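PDB 3HC1: metal-dependent phosphohydrolase, HDOD domain-containing from Geobacter sulfurreducens, which is of unknown function but binds two iron(III) ions and may act as a metal-dependent phosphohydrolase. Local coordinates for residues S80-R83 and D84-I87. Numbering follows the deposited sequence.
Sequences SSIR and DAVI
Asp84 OD2 takes three hydrogen bonds from the two serines that lead into helix 82-108. Ser80 N reaches the anti lone pair of Asp84 OD2 at 3.1 Å, while Ser80 OG meets Asp84 OD2 nearly head-on down its C-O bond, 3.0 Å away. Ser81 N supplies the third, a nearly straight bond of 3.2 Å to Asp84 OD2 that arrives from above the carboxylate plane. With CG anti to its own carbonyl carbon (chi1 -69°), Asp84 swings the carboxylate back beside the backbone N, toward the start of the helix. The return bond runs from Asp84 N to Ser81 OG, 3.1 Å long, and the hydroxyl can accept it because chi1 of 62° sets OG between the N and the carbonyl carbon of Ser81. Three bonds on one oxygen hold the carboxylate against rotation, and its negative charge would be expected to suit the positive end of the helix dipole. Replacing Asp84 with an alanine removes this acceptor and is likely to leave the N-H groups of Ser80 and Ser81 without it and the Ser80 hydroxyl freer to turn. Beyond the cap, Ala85 N bonds to Ser81 O and Val86 N to Ile82 O, opening the regular helical ladder. Bent at chi2 (47°), the Arg83 side chain slants over Ile87, whose CG1 lies over one guanidinium face, off-centre toward the rim; Val86 CG1 sits at the edge, 3.9 Å from Arg83 NH1, and Arg83 also touches Asp48 of helix 47-54. Ile82 CD1 and Ala85 CB pack at 4.3 Å, and both residues touch helix 58-69. Reciprocal bonding between the N-cap Ser81 and Asp84, three residues on, makes this a capping box, which starts helix 82-108 of the HDOD domain away from the iron site.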
loop_
_atom_site.group_PDB
_atom_site.type_symbol
_atom_site.label_atom_id
_atom_site.label_comp_id
_atom_site.label_asym_id
_atom_site.label_seq_id
_atom_site.Cartn_x
_atom_site.Cartn_y
_atom_site.Cartn_z
ATOM N N SER A 80 7.495 24.252 -8.069
ATOM C CA SER A 80 8.924 24.305 -8.396
ATOM C C SER A 80 9.801 24.314 -7.159
ATOM O O SER A 80 10.885 23.729 -7.164
ATOM C CB SER A 80 9.205 25.527 -9.261
ATOM O OG SER A 80 8.093 26.417 -9.279
ATOM N N SER A 81 9.341 24.980 -6.106
ATOM C CA SER A 81 9.967 24.891 -4.800
ATOM C C SER A 81 9.110 24.080 -3.835
ATOM O O SER A 81 7.917 23.829 -4.070
ATOM C CB SER A 81 10.174 26.290 -4.220
ATOM O OG SER A 81 8.932 26.952 -4.041
ATOM N N ILE A 82 9.748 23.683 -2.742
ATOM C CA ILE A 82 9.072 23.137 -1.583
ATOM C C ILE A 82 8.088 24.141 -0.926
ATOM O O ILE A 82 7.021 23.754 -0.408
ATOM C CB ILE A 82 10.120 22.642 -0.570
ATOM C CG1 ILE A 82 9.480 21.672 0.405
ATOM C CG2 ILE A 82 10.884 23.820 0.090
ATOM C CD1 ILE A 82 9.025 20.356 -0.289
ATOM N N ARG A 83 8.434 25.426 -0.963
ATOM C CA ARG A 83 7.521 26.460 -0.487
ATOM C C ARG A 83 6.182 26.416 -1.276
ATOM O O ARG A 83 5.094 26.479 -0.683
ATOM C CB ARG A 83 8.218 27.835 -0.553
ATOM C CG ARG A 83 7.374 29.016 -0.061
ATOM C CD ARG A 83 6.695 28.736 1.278
ATOM N NE ARG A 83 6.083 29.930 1.865
ATOM C CZ ARG A 83 5.215 29.915 2.877
ATOM N NH1 ARG A 83 4.833 28.760 3.426
ATOM N NH2 ARG A 83 4.715 31.057 3.340
ATOM N N ASP A 84 6.276 26.253 -2.600
ATOM C CA ASP A 84 5.107 26.055 -3.456
ATOM C C ASP A 84 4.303 24.822 -3.014
ATOM O O ASP A 84 3.071 24.864 -2.953
ATOM C CB ASP A 84 5.505 25.834 -4.937
ATOM C CG ASP A 84 6.083 27.080 -5.623
ATOM O OD1 ASP A 84 5.776 28.229 -5.214
ATOM O OD2 ASP A 84 6.825 26.884 -6.621
ATOM N N ALA A 85 5.002 23.715 -2.760
ATOM C CA ALA A 85 4.351 22.472 -2.383
ATOM C C ALA A 85 3.568 22.709 -1.078
ATOM O O ALA A 85 2.390 22.426 -1.006
ATOM C CB ALA A 85 5.376 21.346 -2.253
ATOM N N VAL A 86 4.200 23.321 -0.090
ATOM C CA VAL A 86 3.522 23.612 1.188
ATOM C C VAL A 86 2.211 24.416 1.014
ATOM O O VAL A 86 1.143 24.051 1.546
ATOM C CB VAL A 86 4.479 24.337 2.137
ATOM C CG1 VAL A 86 3.718 25.049 3.301
ATOM C CG2 VAL A 86 5.545 23.347 2.633
ATOM N N ILE A 87 2.312 25.482 0.228
ATOM C CA ILE A 87 1.214 26.411 0.017
ATOM C C ILE A 87 0.123 25.701 -0.737
ATOM O O ILE A 87 -1.040 25.847 -0.382
ATOM C CB ILE A 87 1.656 27.672 -0.777
ATOM C CG1 ILE A 87 2.641 28.523 0.031
ATOM C CG2 ILE A 87 0.466 28.544 -1.140
ATOM C CD1 ILE A 87 3.318 29.602 -0.806
#